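Local coordinates for protein tonb-dependent siderophore receptor (Acinetobacter baumannii, PDB 5FP1) that probably carries out the first step of iron uptake, binding iron-chelating siderophores at the outer membrane for transport into the cell, at residues S232-W237 and D689-T694; S356-D361 and L497-G502; F476-T479 and S483-T486. All blocks are in the same frame, centred on the assembly; numbering follows the deposited sequence.

Interaction 1. Residues S232-W237 and D689-T694; sequences SGIPYW and DKRYFT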
loop_
_atom_site.group_PDB
_atom_site.type_symbol
_atom_site.label_atom_id
_atom_site.label_comp_id
_atom_site.label_asym_id
_atom_site.label_seq_id
_atom_site.Cartn_x
_atom_site.Cartn_y
_atom_site.Cartn_z
ATOM N N SER A 232 14.836 -9.508 6.667
ATOM C CA SER A 232 15.623 -9.880 5.523
ATOM C C SER A 232 14.680 -10.699 4.639
ATOM O O SER A 232 13.479 -10.416 4.532
ATOM C CB SER A 232 16.850 -10.693 5.965
ATOM O OG SER A 232 17.721 -11.010 4.876
ATOM N N GLY A 233 15.200 -11.723 4.005
ATOM C CA GLY A 233 14.378 -12.591 3.189
ATOM C C GLY A 233 15.047 -13.938 3.008
ATOM O O GLY A 233 16.038 -14.227 3.682
ATOM N N ILE A 234 14.504 -14.744 2.097
ATOM C CA ILE A 234 15.042 -16.068 1.775
ATOM C C ILE A 234 15.522 -16.042 0.327
ATOM O O ILE A 234 14.774 -15.616 -0.591
ATOM C CB ILE A 234 14.005 -17.175 1.995
ATOM C CG1 ILE A 234 13.439 -17.117 3.410
ATOM C CG2 ILE A 234 14.597 -18.551 1.679
ATOM C CD1 ILE A 234 14.467 -17.292 4.524
ATOM N N PRO A 235 16.788 -16.415 0.107
ATOM C CA PRO A 235 17.363 -16.274 -1.242
ATOM C C PRO A 235 16.766 -17.283 -2.218
ATOM O O PRO A 235 16.486 -18.411 -1.819
ATOM C CB PRO A 235 18.843 -16.588 -1.025
ATOM C CG PRO A 235 18.857 -17.510 0.162
ATOM C CD PRO A 235 17.720 -17.081 1.034
ATOM N N TYR A 236 16.617 -16.903 -3.485
ATOM C CA TYR A 236 16.190 -17.869 -4.515
ATOM C C TYR A 236 17.338 -18.852 -4.752
ATOM O O TYR A 236 18.521 -18.447 -4.807
ATOM C CB TYR A 236 15.937 -17.182 -5.847
ATOM C CG TYR A 236 14.767 -16.199 -5.866
ATOM C CD1 TYR A 236 13.464 -16.626 -5.620
ATOM C CD2 TYR A 236 14.968 -14.863 -6.154
ATOM C CE1 TYR A 236 12.396 -15.731 -5.621
ATOM C CE2 TYR A 236 13.901 -13.979 -6.203
ATOM C CZ TYR A 236 12.629 -14.410 -5.926
ATOM O OH TYR A 236 11.595 -13.496 -5.988
ATOM N N TRP A 237 16.996 -20.128 -4.933
ATOM C CA TRP A 237 18.007 -21.117 -5.265
ATOM C C TRP A 237 17.415 -22.310 -5.991
ATOM O O TRP A 237 16.351 -22.819 -5.624
ATOM C CB TRP A 237 18.759 -21.601 -4.006
ATOM C CG TRP A 237 20.055 -22.322 -4.338
ATOM C CD1 TRP A 237 20.314 -23.671 -4.219
ATOM C CD2 TRP A 237 21.219 -21.744 -4.925
ATOM N NE1 TRP A 237 21.590 -23.954 -4.661
ATOM C CE2 TRP A 237 22.171 -22.796 -5.099
ATOM C CE3 TRP A 237 21.582 -20.442 -5.278
ATOM C CZ2 TRP A 237 23.414 -22.579 -5.627
ATOM C CZ3 TRP A 237 22.835 -20.233 -5.808
ATOM C CH2 TRP A 237 23.731 -21.310 -5.995
ATOM N N ASP A 689 0.322 -22.720 10.614
ATOM C CA ASP A 689 1.769 -22.456 10.614
ATOM C C ASP A 689 2.408 -22.696 9.234
ATOM O O ASP A 689 3.496 -23.250 9.089
ATOM C CB ASP A 689 2.476 -23.289 11.691
ATOM C CG ASP A 689 3.795 -22.687 12.114
ATOM O OD1 ASP A 689 4.033 -21.465 11.890
ATOM O OD2 ASP A 689 4.616 -23.443 12.672
ATOM N N LYS A 690 1.713 -22.253 8.210
ATOM C CA LYS A 690 2.167 -22.436 6.844
ATOM C C LYS A 690 3.401 -21.532 6.585
ATOM O O LYS A 690 3.406 -20.364 6.946
ATOM C CB LYS A 690 1.026 -22.029 5.912
ATOM C CG LYS A 690 1.337 -22.062 4.431
ATOM C CD LYS A 690 1.531 -23.467 3.911
ATOM C CE LYS A 690 1.970 -23.385 2.470
ATOM N NZ LYS A 690 2.059 -24.723 1.807
ATOM N N ARG A 691 4.419 -22.110 5.970
ATOM C CA ARG A 691 5.545 -21.367 5.399
ATOM C C ARG A 691 5.194 -20.934 3.984
ATOM O O ARG A 691 5.065 -21.744 3.046
ATOM C CB ARG A 691 6.813 -22.226 5.385
ATOM C CG ARG A 691 8.066 -21.512 4.851
ATOM C CD ARG A 691 9.233 -22.504 4.773
ATOM N NE ARG A 691 10.526 -21.928 4.363
ATOM C CZ ARG A 691 11.087 -22.104 3.177
ATOM N NH1 ARG A 691 10.461 -22.764 2.229
ATOM N NH2 ARG A 691 12.268 -21.562 2.916
ATOM N N TYR A 692 5.032 -19.630 3.830
ATOM C CA TYR A 692 4.766 -19.054 2.527
ATOM C C TYR A 692 5.425 -17.678 2.422
ATOM O O TYR A 692 6.037 -17.184 3.392
ATOM C CB TYR A 692 3.245 -18.994 2.238
ATOM C CG TYR A 692 2.445 -18.000 3.049
ATOM C CD1 TYR A 692 2.106 -18.255 4.371
ATOM C CD2 TYR A 692 2.026 -16.787 2.482
ATOM C CE1 TYR A 692 1.381 -17.341 5.108
ATOM C CE2 TYR A 692 1.318 -15.860 3.210
ATOM C CZ TYR A 692 0.964 -16.154 4.514
ATOM O OH TYR A 692 0.249 -15.232 5.242
ATOM N N PHE A 693 5.335 -17.109 1.219
ATOM C CA PHE A 693 6.026 -15.888 0.859
ATOM C C PHE A 693 5.060 -14.829 0.323
ATOM O O PHE A 693 4.310 -15.084 -0.620
ATOM C CB PHE A 693 7.099 -16.225 -0.173
ATOM C CG PHE A 693 8.143 -17.166 0.361
ATOM C CD1 PHE A 693 7.947 -18.520 0.308
ATOM C CD2 PHE A 693 9.276 -16.678 1.008
ATOM C CE1 PHE A 693 8.864 -19.376 0.858
ATOM C CE2 PHE A 693 10.208 -17.540 1.544
ATOM C CZ PHE A 693 9.986 -18.878 1.502
ATOM N N THR A 694 5.128 -13.644 0.926
ATOM C CA THR A 694 4.261 -12.510 0.581
ATOM C C THR A 694 4.885 -11.522 -0.396
ATOM O O THR A 694 4.189 -10.682 -0.937
ATOM C CB THR A 694 3.893 -11.737 1.834
ATOM O OG1 THR A 694 5.085 -11.481 2.570
ATOM C CG2 THR A 694 2.930 -12.539 2.660
#

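Interaction 2. Residues S356-D361 and L497-G502; sequences SKQKTD and LNAGWG. With C8E ((hydroxyethyloxy)tri(ethyloxy)octane), chain D; C8E ((hydroxyethyloxy)tri(ethyloxy)octane), chain J.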
loop_
_atom_site.group_PDB
_atom_site.type_symbol
_atom_site.label_atom_id
_atom_site.label_comp_id
_atom_site.label_asym_id
_atom_site.label_seq_id
_atom_site.Cartn_x
_atom_site.Cartn_y
_atom_site.Cartn_z
ATOM N N SER A 356 0.409 20.948 -4.841
ATOM C CA SER A 356 1.317 20.345 -3.856
ATOM C C SER A 356 2.751 20.569 -4.192
ATOM O O SER A 356 3.126 20.700 -5.358
ATOM C CB SER A 356 1.095 18.836 -3.700
ATOM O OG SER A 356 1.319 18.193 -4.915
ATOM N N LYS A 357 3.574 20.586 -3.158
ATOM C CA LYS A 357 4.994 20.691 -3.362
ATOM C C LYS A 357 5.708 19.839 -2.331
ATOM O O LYS A 357 5.419 19.909 -1.134
ATOM C CB LYS A 357 5.471 22.139 -3.283
ATOM C CG LYS A 357 6.934 22.273 -3.655
ATOM C CD LYS A 357 7.425 23.713 -3.514
ATOM C CE LYS A 357 8.816 23.859 -4.088
ATOM N NZ LYS A 357 9.149 25.305 -4.243
ATOM N N GLN A 358 6.625 19.027 -2.819
ATOM C CA GLN A 358 7.352 18.092 -1.974
ATOM C C GLN A 358 8.836 18.285 -2.188
ATOM O O GLN A 358 9.291 18.382 -3.319
ATOM C CB GLN A 358 6.984 16.662 -2.337
ATOM C CG GLN A 358 7.619 15.643 -1.423
ATOM C CD GLN A 358 7.269 14.192 -1.779
ATOM O OE1 GLN A 358 6.504 13.890 -2.725
ATOM N NE2 GLN A 358 7.863 13.287 -1.035
ATOM N N LYS A 359 9.592 18.281 -1.095
ATOM C CA LYS A 359 11.045 18.356 -1.153
ATOM C C LYS A 359 11.645 17.253 -0.297
ATOM O O LYS A 359 11.261 17.055 0.864
ATOM C CB LYS A 359 11.571 19.711 -0.657
ATOM C CG LYS A 359 11.073 20.893 -1.481
ATOM C CD LYS A 359 11.853 22.191 -1.230
ATOM C CE LYS A 359 13.242 22.188 -1.885
ATOM N NZ LYS A 359 13.255 22.597 -3.333
ATOM N N THR A 360 12.612 16.562 -0.874
ATOM C CA THR A 360 13.222 15.361 -0.250
ATOM C C THR A 360 14.717 15.447 -0.358
ATOM O O THR A 360 15.239 15.749 -1.440
ATOM C CB THR A 360 12.761 14.056 -0.969
ATOM O OG1 THR A 360 11.346 13.927 -0.840
ATOM C CG2 THR A 360 13.408 12.791 -0.357
ATOM N N ASP A 361 15.401 15.198 0.764
ATOM C CA ASP A 361 16.830 14.929 0.786
ATOM C C ASP A 361 17.060 13.423 0.895
ATOM O O ASP A 361 16.396 12.746 1.681
ATOM C CB ASP A 361 17.483 15.607 2.002
ATOM C CG ASP A 361 17.573 17.133 1.858
ATOM O OD1 ASP A 361 17.596 17.625 0.727
ATOM O OD2 ASP A 361 17.671 17.831 2.884
ATOM N N LEU A 497 7.941 10.300 -10.623
ATOM C CA LEU A 497 6.780 10.289 -9.732
ATOM C C LEU A 497 7.098 9.841 -8.298
ATOM O O LEU A 497 6.378 10.204 -7.364
ATOM C CB LEU A 497 5.680 9.405 -10.325
ATOM C CG LEU A 497 4.378 9.363 -9.518
ATOM C CD1 LEU A 497 3.759 10.755 -9.426
ATOM C CD2 LEU A 497 3.414 8.369 -10.128
ATOM N N ASN A 498 8.150 9.050 -8.096
ATOM C CA ASN A 498 8.466 8.598 -6.739
ATOM C C ASN A 498 9.012 9.724 -5.846
ATOM O O ASN A 498 9.225 9.540 -4.642
ATOM C CB ASN A 498 9.409 7.385 -6.755
ATOM C CG ASN A 498 10.800 7.673 -7.342
ATOM O OD1 ASN A 498 11.267 8.806 -7.384
ATOM N ND2 ASN A 498 11.485 6.609 -7.743
ATOM N N ALA A 499 9.282 10.876 -6.463
ATOM C CA ALA A 499 9.680 12.112 -5.743
ATOM C C ALA A 499 10.988 11.929 -5.017
ATOM O O ALA A 499 11.265 12.606 -4.012
ATOM C CB ALA A 499 8.608 12.550 -4.758
ATOM N N GLY A 500 11.799 11.011 -5.531
ATOM C CA GLY A 500 13.153 10.859 -5.048
ATOM C C GLY A 500 13.486 9.451 -4.596
ATOM O O GLY A 500 14.559 8.929 -4.899
ATOM N N TRP A 501 12.600 8.821 -3.842
ATOM C CA TRP A 501 12.937 7.497 -3.304
ATOM C C TRP A 501 11.648 6.692 -3.163
ATOM O O TRP A 501 10.740 7.055 -2.422
ATOM C CB TRP A 501 13.674 7.645 -1.974
ATOM C CG TRP A 501 14.501 6.431 -1.614
ATOM C CD1 TRP A 501 14.333 5.608 -0.533
ATOM C CD2 TRP A 501 15.571 5.883 -2.375
ATOM N NE1 TRP A 501 15.248 4.571 -0.580
ATOM C CE2 TRP A 501 16.014 4.717 -1.705
ATOM C CE3 TRP A 501 16.198 6.257 -3.576
ATOM C CZ2 TRP A 501 17.074 3.961 -2.167
ATOM C CZ3 TRP A 501 17.269 5.496 -4.027
ATOM C CH2 TRP A 501 17.686 4.370 -3.332
ATOM N N GLY A 502 11.559 5.627 -3.933
ATOM C CA GLY A 502 10.351 4.841 -4.020
ATOM C C GLY A 502 10.535 3.845 -5.150
ATOM O O GLY A 502 11.644 3.367 -5.408
HETATM C C1 C8E D . 18.296 13.235 5.069
HETATM C C2 C8E D . 19.289 12.699 4.059
HETATM C C3 C8E D . 20.693 13.090 4.505
HETATM C C4 C8E D . 21.645 11.914 4.445
HETATM C C5 C8E D . 23.089 12.354 4.260
HETATM C C6 C8E D . 23.567 13.305 5.343
HETATM C C7 C8E D . 25.025 13.646 5.089
HETATM C C8 C8E D . 25.854 13.626 6.363
HETATM O O9 C8E D . 27.204 13.942 6.013
HETATM C C1 C8E J . 8.666 22.279 0.520
HETATM C C2 C8E J . 7.285 21.814 0.924
HETATM C C3 C8E J . 7.038 22.029 2.417
HETATM C C4 C8E J . 6.403 23.389 2.687
HETATM C C5 C8E J . 6.224 23.663 4.177
HETATM C C6 C8E J . 5.403 22.566 4.834
HETATM C C7 C8E J . 6.279 21.413 5.327
HETATM C C8 C8E J . 5.573 20.618 6.416
HETATM O O9 C8E J . 6.501 20.378 7.473
HETATM C C10 C8E J . 6.058 19.415 8.442
HETATM C C11 C8E J . 4.591 19.588 8.835
HETATM O O12 C8E J . 4.275 18.807 9.998
HETATM O O HOH W 1 8.107 10.130 -2.245
HETATM O O HOH W 2 10.604 15.102 -3.169
#

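Interaction 3. Residues F476-T479 and S483-T486; sequences FKPT and SIYT. With C8E ((hydroxyethyloxy)tri(ethyloxy)octane), chain C; C8E ((hydroxyethyloxy)tri(ethyloxy)octane), chain H.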
loop_
_atom_site.group_PDB
_atom_site.type_symbol
_atom_site.label_atom_id
_atom_site.label_comp_id
_atom_site.label_asym_id
_atom_site.label_seq_id
_atom_site.Cartn_x
_atom_site.Cartn_y
_atom_site.Cartn_z
ATOM N N PHE A 476 -26.819 1.322 -15.617
ATOM C CA PHE A 476 -28.257 1.029 -15.772
ATOM C C PHE A 476 -28.719 0.315 -14.534
ATOM O O PHE A 476 -28.110 -0.653 -14.087
ATOM C CB PHE A 476 -28.558 0.170 -17.011
ATOM C CG PHE A 476 -30.006 -0.218 -17.102
ATOM C CD1 PHE A 476 -30.969 0.744 -17.410
ATOM C CD2 PHE A 476 -30.417 -1.499 -16.792
ATOM C CE1 PHE A 476 -32.317 0.415 -17.452
ATOM C CE2 PHE A 476 -31.763 -1.828 -16.834
ATOM C CZ PHE A 476 -32.707 -0.876 -17.160
ATOM N N LYS A 477 -29.801 0.794 -13.937
ATOM C CA LYS A 477 -30.326 0.149 -12.751
ATOM C C LYS A 477 -31.646 -0.627 -13.043
ATOM O O LYS A 477 -32.705 -0.012 -13.163
ATOM C CB LYS A 477 -30.560 1.190 -11.661
ATOM C CG LYS A 477 -29.273 1.896 -11.198
ATOM C CD LYS A 477 -29.494 2.895 -10.061
ATOM C CE LYS A 477 -29.987 2.263 -8.784
ATOM N NZ LYS A 477 -29.153 1.110 -8.346
ATOM N N PRO A 478 -31.581 -1.965 -13.118
ATOM C CA PRO A 478 -32.819 -2.714 -13.375
ATOM C C PRO A 478 -33.829 -2.556 -12.269
ATOM O O PRO A 478 -35.028 -2.577 -12.546
ATOM C CB PRO A 478 -32.354 -4.162 -13.450
ATOM C CG PRO A 478 -30.912 -4.062 -13.845
ATOM C CD PRO A 478 -30.426 -2.866 -13.087
ATOM N N THR A 479 -33.336 -2.440 -11.037
ATOM C CA THR A 479 -34.126 -2.110 -9.859
ATOM C C THR A 479 -33.293 -1.168 -9.008
ATOM O O THR A 479 -32.100 -0.936 -9.299
ATOM C CB THR A 479 -34.431 -3.344 -8.979
ATOM O OG1 THR A 479 -33.240 -3.749 -8.283
ATOM C CG2 THR A 479 -34.924 -4.486 -9.789
ATOM N N SER A 483 -27.334 -2.697 -10.274
ATOM C CA SER A 483 -26.629 -1.889 -11.257
ATOM C C SER A 483 -25.922 -2.775 -12.258
ATOM O O SER A 483 -25.406 -3.838 -11.905
ATOM C CB SER A 483 -25.568 -1.014 -10.590
ATOM O OG SER A 483 -24.495 -0.800 -11.498
ATOM N N ILE A 484 -25.896 -2.327 -13.508
ATOM C CA ILE A 484 -25.069 -2.941 -14.535
ATOM C C ILE A 484 -24.386 -1.794 -15.222
ATOM O O ILE A 484 -25.036 -0.779 -15.550
ATOM C CB ILE A 484 -25.884 -3.731 -15.589
ATOM C CG1 ILE A 484 -26.852 -4.697 -14.930
ATOM C CG2 ILE A 484 -24.948 -4.541 -16.471
ATOM C CD1 ILE A 484 -27.883 -5.229 -15.923
ATOM N N TYR A 485 -23.069 -1.903 -15.423
ATOM C CA TYR A 485 -22.337 -0.766 -15.937
ATOM C C TYR A 485 -21.242 -1.134 -16.881
ATOM O O TYR A 485 -20.788 -2.286 -16.920
ATOM C CB TYR A 485 -21.769 0.085 -14.778
ATOM C CG TYR A 485 -20.649 -0.604 -14.019
ATOM C CD1 TYR A 485 -19.311 -0.465 -14.418
ATOM C CD2 TYR A 485 -20.930 -1.408 -12.928
ATOM C CE1 TYR A 485 -18.275 -1.111 -13.722
ATOM C CE2 TYR A 485 -19.912 -2.046 -12.221
ATOM C CZ TYR A 485 -18.588 -1.890 -12.622
ATOM O OH TYR A 485 -17.621 -2.576 -11.925
ATOM N N THR A 486 -20.842 -0.122 -17.644
ATOM C CA THR A 486 -19.659 -0.136 -18.503
ATOM C C THR A 486 -18.907 1.145 -18.204
ATOM O O THR A 486 -19.523 2.206 -18.111
ATOM C CB THR A 486 -20.045 -0.080 -20.001
ATOM O OG1 THR A 486 -20.997 -1.105 -20.295
ATOM C CG2 THR A 486 -18.812 -0.257 -20.878
HETATM C C1 C8E C . -22.154 1.001 -23.507
HETATM C C2 C8E C . -23.516 1.208 -22.882
HETATM C C3 C8E C . -23.436 0.972 -21.391
HETATM C C4 C8E C . -24.726 0.434 -20.839
HETATM C C5 C8E C . -24.603 0.013 -19.395
HETATM C C6 C8E C . -23.647 -1.142 -19.221
HETATM C C7 C8E C . -24.305 -2.470 -19.412
HETATM C C8 C8E C . -23.263 -3.507 -19.803
HETATM O O9 C8E C . -23.101 -3.402 -21.220
HETATM C C10 C8E C . -21.871 -3.937 -21.721
HETATM C C11 C8E C . -21.949 -5.451 -21.789
HETATM O O12 C8E C . -22.322 -5.968 -20.518
HETATM C C13 C8E C . -22.416 -7.393 -20.566
HETATM C C14 C8E C . -22.748 -7.939 -19.185
HETATM O O15 C8E C . -24.160 -8.070 -19.022
HETATM C C16 C8E C . -24.592 -9.430 -19.132
HETATM C C17 C8E C . -25.881 -9.637 -18.354
HETATM O O18 C8E C . -25.802 -8.880 -17.152
HETATM C C1 C8E H . -38.476 -6.083 -10.166
HETATM C C2 C8E H . -37.734 -5.659 -11.420
HETATM C C3 C8E H . -37.121 -6.851 -12.138
HETATM C C4 C8E H . -35.607 -6.918 -12.021
HETATM C C5 C8E H . -35.031 -7.953 -12.973
HETATM C C6 C8E H . -33.518 -7.836 -13.032
HETATM C C7 C8E H . -32.904 -8.990 -13.815
HETATM C C8 C8E H . -31.455 -9.208 -13.390
HETATM O O9 C8E H . -30.536 -8.660 -14.334
HETATM C C10 C8E H . -29.262 -9.306 -14.267
HETATM C C11 C8E H . -28.227 -8.440 -14.978
HETATM O O12 C8E H . -27.035 -9.183 -15.222
#

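Interaction 1. Residues S232-W237 and D689-T694
Arg691 NH2 is held by the carbonyl O of Ala249 through a hydrogen bond and also lies 4.0 Å from Ile234 CG2. The contact belongs to a small three-stranded antiparallel sheet built from two long loops of the TonB-dependent receptor barrel. Strand 701-704 is its middle strand, and 234-238 and 693-696 are the two edges. The segments therefore do not pair directly: the CA atoms of Ile234 and Phe693 are 9.1 Å apart, and only side chains span the gap. Ile234 bonds to Ala702 and Tyr692 to Ala705, through the backbone. Glu704 of the middle strand touches the side chains of Ile234, Arg691 and Phe693.

Ile234 meets its two partners with different branches. CG2, which trails away from the backbone N, reaches the guanidinium at an oblique angle. CG1 approaches the edge of the Phe693 ring, 3.8 Å from CE2. These two side chains run at about a right angle. The Arg691 chain is fully extended from CG to NE, with chi1 at -178°. This brings the guanidinium against the rim of the Phe693 ring. Phe693 CZ sits 3.7 Å above the guanidinium plane, over its centre, while Arg691 NH1 lies in the plane of the ring.

Interaction 2. Residues S356-D361 and L497-G502
Ala499 CB packs against the amide end of Gln358, 3.2 Å from OE1 and 3.7 Å from CD. This tight part is where the loop after barrel strand 482-493 folds against strand 346-368 of the barrel wall, on the side where plug residue Thr105 also touches Gln358. With CG anti to the backbone N (chi1 -175°) and the rest extended, the Gln358 amide is carried off the strand to the methyl group. NE2 is hydrogen-bonded to Ser327 OG, which ties down the amide.

Near Thr360 the fit is looser, and a water stands between the segments. It accepts a hydrogen bond from Thr360 OG1 and donates one to Ala499 O, 2.7 Å from each. A second water lies 2.7 Å from Asn498 O and takes a weak bond from Gln358 NE2. Within the loop, Gly500 N donates to Asn498 OD1 at 2.9 Å, forming an Asx turn.

The other face of the strand meets detergent. Lys359 CG lies 3.4 Å from C1 of one C8E molecule, and Asp361 O is near another. The direct touch is thus a methyl against an amide. The clear polar links run through water, which implies that hydration helps join loop to strand.

Interaction 3. Residues F476-T479 and S483-T486
Phe476 and Ile484 form an antiparallel hydrogen-bonded pair, with their CA atoms 5.2 Å apart. Phe476 N donates to Ile484 O at 2.8 Å and 171°. The return bond, Ile484 N to Phe476 O, is also 2.8 Å but more bent, at 154°. Phe476 O further takes a CA-H...O contact from Ser483 CA at 3.4 Å. The pair stands at the base of the turn joining barrel strands 459-476 and 482-493. Past it the pairing stops, and Pro478 has no N-H to offer.

The side chains of Phe476 and Ile484 project from the same face. Ile484 CD1 meets Pro478 CG at 3.9 Å, the two side chains crossing at about a right angle. The tip of this isoleucine also lies 3.4 Å from C11 of one C8E molecule, while its CG2 branch is 3.7 Å from C7 of another. A chi1 of -50° points CG1 and its CD1 to Pro478 and the first detergent, and CG2 to the second. The Phe476 ring meets the ring of Trp433, with the planes inclined.

Lys477 leads away from the partner strand. Its NZ makes a salt bridge with plug residue Asp39 and hydrogen bonds to the carbonyls of Glu480 and Gly482. Apolar groups thus face detergent, probably where lipid would lie, while the lysine charge is answered on the plug side.

In the fold
From the N terminus the chain first forms the plug, then enters the barrel. Residues 232-237 come first and are met by 689-694 near the C-terminal end, so interaction 1 closes a span that takes in most of the barrel. Inside that span, strand segment 356-361 meets loop 497-502, and interaction 2 closes a second, shorter span. Interaction 3 lies within this one and closes only the short turn between 476-479 and 483-486. The three spans nest one within another, and none crosses. Interaction 1 joins two long barrel loops, interaction 2 sets a loop on the wall, and interaction 3 pairs neighbouring strands. They do not touch: nearest atoms of interactions 1 and 2 are about 16 Å apart.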